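Local coordinates for protein terminase, large subunit (Bacillus phage spp1, PDB 2WBN) that drives ATP-powered translocation of viral DNA into empty capsids and cuts the genome with its metal-dependent nuclease domain, the part present here, at residues A[78-83]-A[153-158]; A[164-169]-A[190-195]; A[168-173]-A[183-188]. One frame throughout, in Å; residues are numbered along the deposited sequence.

In the fold
Along the chain from the N terminus, contact 1 comes first: 153-158 returns beside 78-83 and closes a long loop that holds both helices and strands by adding strand 152-155 to the flank of strand 77-86 in the mixed sheet. The chain then enters helix 161-169, from which contacts 2 and 3 both start, sharing E168 and N169. Contact 3 closes the shorter loop, a beta-hairpin projecting beyond the helix, and this loop falls within the span of contact 2, which sets helix 161-169 across helix 190-198. Contacts 1 and 2 touch where I155 packs on A164 and F167. I170 against I192 joins contacts 2 and 3, so the sheet, helix pair and hairpin form one continuous block.

Contact 1 of 3, residues A[78-83]-A[153-158]; sequences IYAIDE and IVIDPL
I78 and Y79 pair in parallel with I153 and V154, joining strands 77-86 and 152-155 in the mixed central sheet of this RNase H-like nuclease domain. The evidence is a 4.9 Å approach of the strand axes at 25°, with both backbone polar groups of V154 bonded to strand 77-86. Its N donates to I78 O at 2.9 Å, and its O receives A80 N, also at 2.9 Å and almost straight, 168° at the hydrogen. Y79 CA-H adds a weaker contact to the same V154 oxygen.

Apolar contacts lie on both faces of the sheet. On the face of I78 and I153 the two side chains run side by side, CG1 to CG1 4.0 Å; I78 CG1 sits between its own N and carbonyl carbon (chi1 65°), which swings the branch across to I153. W69 of strand 64-72 touches both. On the other face V154 lies alongside the ring of Y79, with CB 3.7 Å from Y79 CD2, while F48 meets that ring too.

Past the paired residues the strands separate, as 78-83 bends through a classic beta bulge in which I81 and D82 both face R68. Water bridges the gap: a single molecule donates to A80 O and accepts from D156 N, each bond 2.8 Å long. D156 itself makes an Asx turn, its OD1 taking L158 N at 3.0 Å from above the carboxylate plane.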
ATOM      1  N   ILE A  78      -0.020   2.507  11.695  1.00 45.59           N
ATOM      2  CA  ILE A  78      -0.631   1.633  10.710  1.00 45.10           C
ATOM      3  C   ILE A  78      -0.023   0.246  10.845  1.00 44.90           C
ATOM      4  O   ILE A  78       1.136   0.110  11.227  1.00 45.12           O
ATOM      5  CB  ILE A  78      -0.511   2.183   9.280  1.00 45.56           C
ATOM      6  CG1 ILE A  78       0.939   2.268   8.792  1.00 45.03           C
ATOM      7  CG2 ILE A  78      -1.224   3.547   9.165  1.00 45.80           C
ATOM      8  CD1 ILE A  78       1.037   2.645   7.284  1.00 44.61           C
ATOM      9  N   TYR A  79      -0.826  -0.772  10.563  1.00 44.15           N
ATOM     10  CA  TYR A  79      -0.437  -2.162  10.714  1.00 44.76           C
ATOM     11  C   TYR A  79      -0.722  -2.888   9.409  1.00 44.85           C
ATOM     12  O   TYR A  79      -1.862  -2.878   8.971  1.00 45.39           O
ATOM     13  CB  TYR A  79      -1.298  -2.832  11.782  1.00 44.67           C
ATOM     14  CG  TYR A  79      -1.164  -2.322  13.186  1.00 46.22           C
ATOM     15  CD1 TYR A  79      -1.899  -1.226  13.622  1.00 45.38           C
ATOM     16  CD2 TYR A  79      -0.337  -2.974  14.101  1.00 44.65           C
ATOM     17  CE1 TYR A  79      -1.801  -0.788  14.919  1.00 48.07           C
ATOM     18  CE2 TYR A  79      -0.238  -2.539  15.401  1.00 48.29           C
ATOM     19  CZ  TYR A  79      -0.964  -1.446  15.797  1.00 46.86           C
ATOM     20  OH  TYR A  79      -0.867  -1.022  17.075  1.00 47.50           O
ATOM     21  N   ALA A  80       0.299  -3.513   8.807  1.00 44.97           N
ATOM     22  CA  ALA A  80       0.133  -4.276   7.565  1.00 45.06           C
ATOM     23  C   ALA A  80      -0.528  -5.613   7.846  1.00 44.98           C
ATOM     24  O   ALA A  80      -0.055  -6.388   8.685  1.00 45.89           O
ATOM     25  CB  ALA A  80       1.482  -4.460   6.848  1.00 44.20           C
ATOM     26  N   ILE A  81      -1.634  -5.877   7.150  1.00 45.48           N
ATOM     27  CA  ILE A  81      -2.424  -7.088   7.377  1.00 45.88           C
ATOM     28  C   ILE A  81      -2.144  -8.122   6.297  1.00 45.35           C
ATOM     29  O   ILE A  81      -1.889  -9.292   6.590  1.00 44.81           O
ATOM     30  CB  ILE A  81      -3.948  -6.778   7.406  1.00 46.17           C
ATOM     31  CG1 ILE A  81      -4.272  -5.808   8.548  1.00 47.89           C
ATOM     32  CG2 ILE A  81      -4.749  -8.074   7.537  1.00 47.08           C
ATOM     33  CD1 ILE A  81      -5.763  -5.395   8.651  1.00 48.29           C
ATOM     34  N   ASP A  82      -2.198  -7.687   5.040  1.00 45.08           N
ATOM     35  CA  ASP A  82      -2.004  -8.598   3.945  1.00 45.03           C
ATOM     36  C   ASP A  82      -1.572  -7.845   2.682  1.00 45.27           C
ATOM     37  O   ASP A  82      -1.565  -6.618   2.645  1.00 45.19           O
ATOM     38  CB  ASP A  82      -3.295  -9.381   3.717  1.00 45.15           C
ATOM     39  CG  ASP A  82      -3.063 -10.788   3.191  1.00 45.59           C
ATOM     40  OD1 ASP A  82      -1.926 -11.128   2.799  1.00 47.96           O
ATOM     41  OD2 ASP A  82      -4.041 -11.567   3.165  1.00 47.19           O
ATOM     42  N   GLU A  83      -1.177  -8.614   1.670  1.00 45.48           N
ATOM     43  CA  GLU A  83      -0.696  -8.077   0.410  1.00 45.79           C
ATOM     44  C   GLU A  83      -0.825  -9.140  -0.689  1.00 45.62           C
ATOM     45  O   GLU A  83      -0.921 -10.342  -0.407  1.00 45.90           O
ATOM     46  CB  GLU A  83       0.776  -7.661   0.541  1.00 45.77           C
ATOM     47  CG  GLU A  83       1.719  -8.858   0.640  1.00 47.72           C
ATOM     48  CD  GLU A  83       3.171  -8.526   0.905  1.00 48.42           C
ATOM     49  OE1 GLU A  83       3.487  -7.377   1.272  1.00 51.28           O
ATOM     50  OE2 GLU A  83       4.019  -9.441   0.746  1.00 47.61           O
ATOM     51  N   ILE A 153       4.978   2.459  11.726  1.00 42.41           N
ATOM     52  CA  ILE A 153       4.491   1.594  10.643  1.00 42.83           C
ATOM     53  C   ILE A 153       4.898   0.177  11.001  1.00 42.29           C
ATOM     54  O   ILE A 153       6.091  -0.136  11.013  1.00 42.33           O
ATOM     55  CB  ILE A 153       5.109   1.970   9.300  1.00 41.80           C
ATOM     56  CG1 ILE A 153       4.721   3.400   8.925  1.00 42.39           C
ATOM     57  CG2 ILE A 153       4.684   0.966   8.181  1.00 42.46           C
ATOM     58  CD1 ILE A 153       5.470   3.935   7.705  1.00 41.74           C
ATOM     59  N   VAL A 154       3.902  -0.666  11.279  1.00 42.61           N
ATOM     60  CA  VAL A 154       4.104  -1.963  11.918  1.00 42.50           C
ATOM     61  C   VAL A 154       3.883  -3.040  10.886  1.00 42.90           C
ATOM     62  O   VAL A 154       2.788  -3.157  10.312  1.00 44.06           O
ATOM     63  CB  VAL A 154       3.155  -2.195  13.120  1.00 42.34           C
ATOM     64  CG1 VAL A 154       3.483  -3.504  13.821  1.00 41.88           C
ATOM     65  CG2 VAL A 154       3.235  -1.036  14.107  1.00 43.77           C
ATOM     66  N   ILE A 155       4.926  -3.824  10.652  1.00 42.83           N
ATOM     67  CA  ILE A 155       4.947  -4.803   9.583  1.00 43.76           C
ATOM     68  C   ILE A 155       5.512  -6.116  10.090  1.00 43.81           C
ATOM     69  O   ILE A 155       6.613  -6.170  10.659  1.00 44.28           O
ATOM     70  CB  ILE A 155       5.809  -4.338   8.373  1.00 43.27           C
ATOM     71  CG1 ILE A 155       5.456  -2.913   7.924  1.00 43.89           C
ATOM     72  CG2 ILE A 155       5.646  -5.335   7.163  1.00 45.14           C
ATOM     73  CD1 ILE A 155       6.537  -2.289   7.030  1.00 42.12           C
ATOM     74  N   ASP A 156       4.768  -7.180   9.834  1.00 44.34           N
ATOM     75  CA  ASP A 156       5.179  -8.528  10.164  1.00 44.42           C
ATOM     76  C   ASP A 156       5.590  -9.222   8.859  1.00 44.78           C
ATOM     77  O   ASP A 156       4.720  -9.513   8.004  1.00 45.48           O
ATOM     78  CB  ASP A 156       3.985  -9.229  10.782  1.00 44.64           C
ATOM     79  CG  ASP A 156       4.312 -10.583  11.382  1.00 45.34           C
ATOM     80  OD1 ASP A 156       5.308 -11.238  10.972  1.00 48.12           O
ATOM     81  OD2 ASP A 156       3.518 -11.003  12.263  1.00 45.29           O
ATOM     82  N   PRO A 157       6.896  -9.488   8.684  1.00 45.16           N
ATOM     83  CA  PRO A 157       7.329 -10.130   7.456  1.00 45.21           C
ATOM     84  C   PRO A 157       6.726 -11.511   7.219  1.00 45.29           C
ATOM     85  O   PRO A 157       6.769 -12.009   6.118  1.00 44.85           O
ATOM     86  CB  PRO A 157       8.846 -10.224   7.615  1.00 44.95           C
ATOM     87  CG  PRO A 157       9.191  -9.267   8.623  1.00 46.90           C
ATOM     88  CD  PRO A 157       8.038  -9.249   9.583  1.00 45.07           C
ATOM     89  N   LEU A 158       6.208 -12.161   8.256  1.00 46.42           N
ATOM     90  CA  LEU A 158       5.528 -13.439   8.062  1.00 45.74           C
ATOM     91  C   LEU A 158       4.216 -13.293   7.290  1.00 46.05           C
ATOM     92  O   LEU A 158       3.793 -14.228   6.606  1.00 45.72           O
ATOM     93  CB  LEU A 158       5.277 -14.112   9.423  1.00 46.57           C
ATOM     94  CG  LEU A 158       6.523 -14.481  10.217  1.00 46.91           C
ATOM     95  CD1 LEU A 158       6.164 -15.214  11.546  1.00 47.80           C
ATOM     96  CD2 LEU A 158       7.430 -15.359   9.379  1.00 47.90           C
TER
HETATM   97  O   HOH W   1       2.438  -7.557   8.283  1.00 46.89           O

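Contact 2 of 3, residues A[164-169]-A[190-195]; sequences AREFEN and HTIDAT
E166, whose surface is the most extensively buried here, reaches from helix 161-169 to the first turn of helix 190-198 and grips it with its carboxylate. The chain is extended beyond CG, which carries OE1 to T191. There OE1 accepts two bonds: T191 N at 2.7 Å uses the syn lone pair, and the hydroxyl T191 OG1 at 2.6 Å comes in on the anti side, tilted 32° out of the carboxylate plane. T191 OG1 can do this because it stands between its own backbone N and carbonyl carbon (chi1 66°). The second oxygen, OE2, takes a weak bond from H190 N at 3.3 Å. Two backbone N-H groups at the start of the helix thus meet one carboxylate, an arrangement that probably stabilises its negative charge.

F167 supplies the apolar half. I192 CG1 lies over one face of its ring, 3.9 Å from the centroid, a CH-pi contact offset toward the rim. At the ring edge T195 OG1 is 3.9 Å from F167 CZ; that hydroxyl donates to T191 O one turn back. F30 meets the same phenyl ring, while L33 and I155 connect it to the sheet.

I192 completes the trio, its CD1 also approaching E166 O. The segment axes pass 9.1 Å apart at 94°, so the helices cross almost perpendicularly and the contact is confined to a compact patch. H190 and D193, on the second helix, bind the second manganese ion of the nuclease site, and E166 grips the backbone of H190 and T191, consistent with a second-shell role in the two-metal RNase H-like active site.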
ATOM      1  N   ALA A 164       7.340  -5.468   3.869  1.00 43.12           N
ATOM      2  CA  ALA A 164       8.512  -5.447   4.753  1.00 42.77           C
ATOM      3  C   ALA A 164       9.811  -5.115   4.002  1.00 43.23           C
ATOM      4  O   ALA A 164      10.534  -4.225   4.402  1.00 44.40           O
ATOM      5  CB  ALA A 164       8.662  -6.791   5.528  1.00 42.77           C
ATOM      6  N   ARG A 165      10.074  -5.805   2.891  1.00 43.18           N
ATOM      7  CA  ARG A 165      11.279  -5.603   2.116  1.00 43.32           C
ATOM      8  C   ARG A 165      11.332  -4.197   1.512  1.00 43.04           C
ATOM      9  O   ARG A 165      12.337  -3.506   1.622  1.00 42.60           O
ATOM     10  CB  ARG A 165      11.394  -6.644   0.999  1.00 43.46           C
ATOM     11  CG  ARG A 165      12.722  -6.539   0.219  1.00 45.31           C
ATOM     12  CD  ARG A 165      12.842  -7.543  -0.927  1.00 47.78           C
ATOM     13  NE  ARG A 165      11.592  -7.654  -1.663  1.00 48.01           N
ATOM     14  CZ  ARG A 165      11.169  -6.804  -2.581  1.00 50.78           C
ATOM     15  NH1 ARG A 165       9.989  -7.018  -3.145  1.00 53.48           N
ATOM     16  NH2 ARG A 165      11.900  -5.734  -2.935  1.00 49.62           N
ATOM     17  N   GLU A 166      10.234  -3.756   0.922  1.00 43.50           N
ATOM     18  CA  GLU A 166      10.268  -2.488   0.213  1.00 44.58           C
ATOM     19  C   GLU A 166      10.432  -1.335   1.187  1.00 44.60           C
ATOM     20  O   GLU A 166      11.243  -0.434   0.944  1.00 45.10           O
ATOM     21  CB  GLU A 166       9.040  -2.322  -0.659  1.00 44.03           C
ATOM     22  CG  GLU A 166       9.021  -3.270  -1.828  1.00 45.33           C
ATOM     23  CD  GLU A 166       7.986  -2.876  -2.857  1.00 49.26           C
ATOM     24  OE1 GLU A 166       7.022  -2.165  -2.481  1.00 51.74           O
ATOM     25  OE2 GLU A 166       8.163  -3.247  -4.033  1.00 50.71           O
ATOM     26  N   PHE A 167       9.685  -1.363   2.291  1.00 45.44           N
ATOM     27  CA  PHE A 167       9.762  -0.275   3.257  1.00 45.18           C
ATOM     28  C   PHE A 167      11.111  -0.234   3.964  1.00 45.77           C
ATOM     29  O   PHE A 167      11.661   0.855   4.175  1.00 45.69           O
ATOM     30  CB  PHE A 167       8.604  -0.346   4.264  1.00 45.75           C
ATOM     31  CG  PHE A 167       7.304   0.275   3.773  1.00 45.24           C
ATOM     32  CD1 PHE A 167       6.439  -0.427   2.957  1.00 47.57           C
ATOM     33  CD2 PHE A 167       6.935   1.550   4.183  1.00 47.88           C
ATOM     34  CE1 PHE A 167       5.237   0.126   2.544  1.00 48.95           C
ATOM     35  CE2 PHE A 167       5.747   2.133   3.754  1.00 47.44           C
ATOM     36  CZ  PHE A 167       4.882   1.407   2.951  1.00 48.78           C
ATOM     37  N   GLU A 168      11.657  -1.399   4.325  1.00 45.97           N
ATOM     38  CA  GLU A 168      12.987  -1.443   4.915  1.00 46.21           C
ATOM     39  C   GLU A 168      14.098  -0.904   3.997  1.00 46.46           C
ATOM     40  O   GLU A 168      15.018  -0.221   4.460  1.00 45.45           O
ATOM     41  CB  GLU A 168      13.362  -2.847   5.394  1.00 47.30           C
ATOM     42  CG  GLU A 168      14.727  -2.827   6.080  1.00 49.24           C
ATOM     43  CD  GLU A 168      15.073  -4.053   6.898  1.00 52.40           C
ATOM     44  OE1 GLU A 168      14.172  -4.808   7.324  1.00 52.21           O
ATOM     45  OE2 GLU A 168      16.291  -4.240   7.100  1.00 51.59           O
ATOM     46  N   ASN A 169      14.000  -1.186   2.699  1.00 46.03           N
ATOM     47  CA  ASN A 169      15.105  -0.886   1.806  1.00 46.73           C
ATOM     48  C   ASN A 169      14.986   0.429   1.018  1.00 46.63           C
ATOM     49  O   ASN A 169      15.982   0.880   0.454  1.00 46.34           O
ATOM     50  CB  ASN A 169      15.353  -2.103   0.898  1.00 47.19           C
ATOM     51  CG  ASN A 169      15.808  -3.331   1.713  1.00 49.03           C
ATOM     52  OD1 ASN A 169      16.931  -3.383   2.174  1.00 51.53           O
ATOM     53  ND2 ASN A 169      14.912  -4.261   1.947  1.00 52.01           N
ATOM     54  N   HIS A 190       6.484  -0.549  -5.077  1.00 46.54           N
ATOM     55  CA  HIS A 190       5.132  -0.803  -5.568  1.00 46.50           C
ATOM     56  C   HIS A 190       4.100  -0.909  -4.441  1.00 45.86           C
ATOM     57  O   HIS A 190       2.959  -0.410  -4.573  1.00 44.58           O
ATOM     58  CB  HIS A 190       5.173  -2.039  -6.481  1.00 46.93           C
ATOM     59  CG  HIS A 190       6.382  -2.040  -7.366  1.00 48.42           C
ATOM     60  ND1 HIS A 190       6.543  -1.137  -8.391  1.00 47.53           N
ATOM     61  CD2 HIS A 190       7.542  -2.739  -7.300  1.00 50.62           C
ATOM     62  CE1 HIS A 190       7.725  -1.312  -8.954  1.00 49.47           C
ATOM     63  NE2 HIS A 190       8.347  -2.286  -8.317  1.00 47.41           N
ATOM     64  N   THR A 191       4.492  -1.520  -3.315  1.00 44.66           N
ATOM     65  CA  THR A 191       3.609  -1.585  -2.159  1.00 44.26           C
ATOM     66  C   THR A 191       3.528  -0.243  -1.422  1.00 44.34           C
ATOM     67  O   THR A 191       2.547   0.022  -0.729  1.00 43.48           O
ATOM     68  CB  THR A 191       4.031  -2.660  -1.110  1.00 44.58           C
ATOM     69  OG1 THR A 191       5.290  -2.300  -0.522  1.00 43.67           O
ATOM     70  CG2 THR A 191       4.119  -4.044  -1.745  1.00 43.72           C
ATOM     71  N   ILE A 192       4.553   0.586  -1.556  1.00 44.50           N
ATOM     72  CA  ILE A 192       4.538   1.927  -0.951  1.00 44.90           C
ATOM     73  C   ILE A 192       3.540   2.806  -1.710  1.00 45.18           C
ATOM     74  O   ILE A 192       2.730   3.511  -1.106  1.00 46.10           O
ATOM     75  CB  ILE A 192       5.925   2.588  -0.963  1.00 44.38           C
ATOM     76  CG1 ILE A 192       6.982   1.688  -0.306  1.00 45.06           C
ATOM     77  CG2 ILE A 192       5.895   3.906  -0.180  1.00 46.45           C
ATOM     78  CD1 ILE A 192       8.398   2.223  -0.386  1.00 43.16           C
ATOM     79  N   ASP A 193       3.591   2.754  -3.038  1.00 44.62           N
ATOM     80  CA  ASP A 193       2.567   3.414  -3.866  1.00 45.39           C
ATOM     81  C   ASP A 193       1.167   2.953  -3.504  1.00 44.72           C
ATOM     82  O   ASP A 193       0.295   3.779  -3.287  1.00 45.23           O
ATOM     83  CB  ASP A 193       2.815   3.157  -5.354  1.00 45.24           C
ATOM     84  CG  ASP A 193       3.977   3.973  -5.909  1.00 46.98           C
ATOM     85  OD1 ASP A 193       4.357   4.986  -5.288  1.00 46.88           O
ATOM     86  OD2 ASP A 193       4.501   3.603  -6.979  1.00 49.42           O
ATOM     87  N   ALA A 194       0.955   1.645  -3.415  1.00 44.44           N
ATOM     88  CA  ALA A 194      -0.364   1.104  -3.059  1.00 44.69           C
ATOM     89  C   ALA A 194      -0.834   1.589  -1.698  1.00 45.39           C
ATOM     90  O   ALA A 194      -2.018   1.874  -1.516  1.00 45.17           O
ATOM     91  CB  ALA A 194      -0.370  -0.412  -3.115  1.00 44.18           C
ATOM     92  N   THR A 195       0.098   1.648  -0.739  1.00 45.68           N
ATOM     93  CA  THR A 195      -0.184   2.198   0.578  1.00 45.97           C
ATOM     94  C   THR A 195      -0.575   3.685   0.557  1.00 46.12           C
ATOM     95  O   THR A 195      -1.544   4.068   1.187  1.00 46.85           O
ATOM     96  CB  THR A 195       1.020   1.978   1.508  1.00 45.84           C
ATOM     97  OG1 THR A 195       1.288   0.577   1.561  1.00 44.77           O
ATOM     98  CG2 THR A 195       0.729   2.505   2.928  1.00 45.27           C
TER

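Contact 3 of 3, residues A[168-173]-A[183-188]; sequences ENIDYQ and RLEDKD
Y172 and L184 form an antiparallel, non-hydrogen-bonded pair with CA atoms 4.3 Å apart, flanked by two nearly straight backbone bonds: Q173 N to R183 O at 2.8 Å, and E185 N to D171 O at 3.0 Å.

Q173 buries the most surface. With CG beside its own N (chi1 -69°) and the chain extended beyond it, the side chain lies against 183-185, and its amide donates through NE2 to L184 O at 2.9 Å, arriving 41° above the carbonyl plane. The aliphatic part of R183 crosses it at a slant, with R183 CD 3.5 Å from Q173 NE2; the amide and guanidinium planes stand 81° apart.

Strands 172-174 and 180-181 form a beta-hairpin in the nuclease domain, and the Y172-L184 pair lies past the corner at R183; from there 183-188 leads to the helix bearing metal ligands H190 and D193. D186 lies about 5 Å from D193, side chain to side chain.

I170 CG1 meets L184 CB at 4.0 Å, the two side chains crossing at about a right angle. I170 CD1 reaches on to the carbonyl oxygens of E185 and K187. L184 CD2 also approaches the Y172 ring obliquely, whereas R183 O lies at the edge of that ring, in its plane.

E185 folds back over D171: OE1 accepts D171 N at 3.1 Å, with the donor well above the carboxylate plane. Its other oxygen, OE2, shares a water with Y172 O.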
ATOM      1  N   GLU A 168      11.657  -1.399   4.325  1.00 45.97           N
ATOM      2  CA  GLU A 168      12.987  -1.443   4.915  1.00 46.21           C
ATOM      3  C   GLU A 168      14.098  -0.904   3.997  1.00 46.46           C
ATOM      4  O   GLU A 168      15.018  -0.221   4.460  1.00 45.45           O
ATOM      5  CB  GLU A 168      13.362  -2.847   5.394  1.00 47.30           C
ATOM      6  CG  GLU A 168      14.727  -2.827   6.080  1.00 49.24           C
ATOM      7  CD  GLU A 168      15.073  -4.053   6.898  1.00 52.40           C
ATOM      8  OE1 GLU A 168      14.172  -4.808   7.324  1.00 52.21           O
ATOM      9  OE2 GLU A 168      16.291  -4.240   7.100  1.00 51.59           O
ATOM     10  N   ASN A 169      14.000  -1.186   2.699  1.00 46.03           N
ATOM     11  CA  ASN A 169      15.105  -0.886   1.806  1.00 46.73           C
ATOM     12  C   ASN A 169      14.986   0.429   1.018  1.00 46.63           C
ATOM     13  O   ASN A 169      15.982   0.880   0.454  1.00 46.34           O
ATOM     14  CB  ASN A 169      15.353  -2.103   0.898  1.00 47.19           C
ATOM     15  CG  ASN A 169      15.808  -3.331   1.713  1.00 49.03           C
ATOM     16  OD1 ASN A 169      16.931  -3.383   2.174  1.00 51.53           O
ATOM     17  ND2 ASN A 169      14.912  -4.261   1.947  1.00 52.01           N
ATOM     18  N   ILE A 170      13.798   1.049   0.979  1.00 47.27           N
ATOM     19  CA  ILE A 170      13.624   2.322   0.219  1.00 47.24           C
ATOM     20  C   ILE A 170      14.486   3.468   0.784  1.00 47.64           C
ATOM     21  O   ILE A 170      14.660   3.606   1.993  1.00 46.68           O
ATOM     22  CB  ILE A 170      12.128   2.743   0.112  1.00 47.30           C
ATOM     23  CG1 ILE A 170      11.908   3.737  -1.040  1.00 47.37           C
ATOM     24  CG2 ILE A 170      11.617   3.298   1.432  1.00 47.69           C
ATOM     25  CD1 ILE A 170      11.835   3.109  -2.455  1.00 46.49           C
ATOM     26  N   ASP A 171      15.064   4.256  -0.117  1.00 49.08           N
ATOM     27  CA  ASP A 171      15.934   5.363   0.229  1.00 50.13           C
ATOM     28  C   ASP A 171      15.389   6.639  -0.439  1.00 50.99           C
ATOM     29  O   ASP A 171      14.525   6.576  -1.329  1.00 50.91           O
ATOM     30  CB  ASP A 171      17.375   5.089  -0.262  1.00 50.69           C
ATOM     31  CG  ASP A 171      18.200   4.215   0.702  1.00 53.28           C
ATOM     32  OD1 ASP A 171      18.162   4.450   1.923  1.00 55.84           O
ATOM     33  OD2 ASP A 171      18.923   3.303   0.231  1.00 55.73           O
ATOM     34  N   TYR A 172      15.893   7.784   0.003  1.00 51.78           N
ATOM     35  CA  TYR A 172      15.606   9.056  -0.652  1.00 52.96           C
ATOM     36  C   TYR A 172      16.368   9.132  -1.965  1.00 53.84           C
ATOM     37  O   TYR A 172      17.473   8.599  -2.078  1.00 53.85           O
ATOM     38  CB  TYR A 172      16.024  10.235   0.244  1.00 52.78           C
ATOM     39  CG  TYR A 172      15.090  10.467   1.404  1.00 53.51           C
ATOM     40  CD1 TYR A 172      13.732  10.684   1.193  1.00 54.66           C
ATOM     41  CD2 TYR A 172      15.555  10.440   2.720  1.00 54.22           C
ATOM     42  CE1 TYR A 172      12.862  10.877   2.262  1.00 55.13           C
ATOM     43  CE2 TYR A 172      14.698  10.640   3.785  1.00 54.45           C
ATOM     44  CZ  TYR A 172      13.357  10.864   3.550  1.00 54.58           C
ATOM     45  OH  TYR A 172      12.504  11.053   4.605  1.00 54.66           O
ATOM     46  N   GLN A 173      15.786   9.813  -2.946  1.00 55.33           N
ATOM     47  CA  GLN A 173      16.525  10.170  -4.144  1.00 56.67           C
ATOM     48  C   GLN A 173      17.605  11.160  -3.744  1.00 57.87           C
ATOM     49  O   GLN A 173      17.641  11.626  -2.601  1.00 58.04           O
ATOM     50  CB  GLN A 173      15.617  10.802  -5.189  1.00 56.66           C
ATOM     51  CG  GLN A 173      14.623   9.854  -5.802  1.00 56.82           C
ATOM     52  CD  GLN A 173      13.721  10.553  -6.792  1.00 57.21           C
ATOM     53  OE1 GLN A 173      14.130  11.526  -7.432  1.00 58.38           O
ATOM     54  NE2 GLN A 173      12.484  10.069  -6.927  1.00 56.86           N
ATOM     55  N   ARG A 183      12.100  13.121  -1.666  1.00 59.43           N
ATOM     56  CA  ARG A 183      11.367  12.292  -2.582  1.00 58.64           C
ATOM     57  C   ARG A 183      11.984  10.896  -2.458  1.00 57.41           C
ATOM     58  O   ARG A 183      13.211  10.760  -2.520  1.00 56.71           O
ATOM     59  CB  ARG A 183      11.547  12.847  -3.992  1.00 59.11           C
ATOM     60  CG  ARG A 183      10.442  12.485  -4.980  1.00 60.94           C
ATOM     61  CD  ARG A 183      10.757  13.020  -6.386  1.00 64.72           C
ATOM     62  NE  ARG A 183      11.280  14.396  -6.374  1.00 66.62           N
ATOM     63  CZ  ARG A 183      11.997  14.950  -7.358  1.00 69.00           C
ATOM     64  NH1 ARG A 183      12.300  14.260  -8.462  1.00 69.95           N
ATOM     65  NH2 ARG A 183      12.419  16.210  -7.242  1.00 69.11           N
ATOM     66  N   LEU A 184      11.156   9.869  -2.262  1.00 55.97           N
ATOM     67  CA  LEU A 184      11.666   8.496  -2.270  1.00 54.96           C
ATOM     68  C   LEU A 184      12.011   8.074  -3.687  1.00 54.80           C
ATOM     69  O   LEU A 184      11.422   8.563  -4.661  1.00 54.02           O
ATOM     70  CB  LEU A 184      10.645   7.504  -1.685  1.00 54.67           C
ATOM     71  CG  LEU A 184      10.283   7.674  -0.207  1.00 54.35           C
ATOM     72  CD1 LEU A 184       9.144   6.715   0.181  1.00 52.92           C
ATOM     73  CD2 LEU A 184      11.499   7.453   0.653  1.00 52.92           C
ATOM     74  N   GLU A 185      12.964   7.152  -3.795  1.00 54.75           N
ATOM     75  CA  GLU A 185      13.254   6.494  -5.064  1.00 54.59           C
ATOM     76  C   GLU A 185      11.963   5.954  -5.651  1.00 54.33           C
ATOM     77  O   GLU A 185      11.084   5.479  -4.914  1.00 53.63           O
ATOM     78  CB  GLU A 185      14.215   5.336  -4.885  1.00 54.87           C
ATOM     79  CG  GLU A 185      15.591   5.724  -4.431  1.00 55.37           C
ATOM     80  CD  GLU A 185      16.384   4.555  -3.848  1.00 58.65           C
ATOM     81  OE1 GLU A 185      15.815   3.672  -3.113  1.00 58.15           O
ATOM     82  OE2 GLU A 185      17.608   4.544  -4.103  1.00 59.42           O
ATOM     83  N   ASP A 186      11.869   6.038  -6.978  1.00 53.57           N
ATOM     84  CA  ASP A 186      10.714   5.564  -7.729  1.00 53.94           C
ATOM     85  C   ASP A 186      11.025   4.194  -8.331  1.00 53.09           C
ATOM     86  O   ASP A 186      11.022   3.996  -9.548  1.00 53.36           O
ATOM     87  CB  ASP A 186      10.368   6.571  -8.840  1.00 54.13           C
ATOM     88  CG  ASP A 186       9.090   6.221  -9.541  1.00 56.55           C
ATOM     89  OD1 ASP A 186       8.292   5.450  -8.959  1.00 62.14           O
ATOM     90  OD2 ASP A 186       8.884   6.684 -10.676  1.00 60.10           O
ATOM     91  N   LYS A 187      11.306   3.244  -7.460  1.00 51.94           N
ATOM     92  CA  LYS A 187      11.812   1.949  -7.868  1.00 51.36           C
ATOM     93  C   LYS A 187      11.668   1.025  -6.665  1.00 49.87           C
ATOM     94  O   LYS A 187      11.895   1.459  -5.539  1.00 47.29           O
ATOM     95  CB  LYS A 187      13.281   2.115  -8.272  1.00 52.05           C
ATOM     96  CG  LYS A 187      14.131   0.862  -8.268  1.00 55.51           C
ATOM     97  CD  LYS A 187      15.524   1.141  -8.826  1.00 58.74           C
ATOM     98  CE  LYS A 187      16.236  -0.156  -9.200  1.00 60.48           C
ATOM     99  NZ  LYS A 187      15.757  -0.708 -10.519  1.00 63.26           N
ATOM    100  N   ASP A 188      11.262  -0.227  -6.895  1.00 49.05           N
ATOM    101  CA  ASP A 188      11.138  -1.211  -5.778  1.00 48.34           C
ATOM    102  C   ASP A 188      10.216  -0.614  -4.686  1.00 46.97           C
ATOM    103  O   ASP A 188      10.481  -0.728  -3.497  1.00 47.47           O
ATOM    104  CB  ASP A 188      12.528  -1.594  -5.198  1.00 48.93           C
ATOM    105  CG  ASP A 188      13.459  -2.281  -6.220  1.00 50.75           C
ATOM    106  OD1 ASP A 188      12.988  -2.791  -7.259  1.00 53.91           O
ATOM    107  OD2 ASP A 188      14.692  -2.285  -5.991  1.00 53.36           O
TER
HETATM  108  O   HOH W   2      17.267   1.674  -1.947  1.00 57.91           O
HETATM  109  O   HOH W   3      18.757   7.137  -3.828  1.00 64.29           O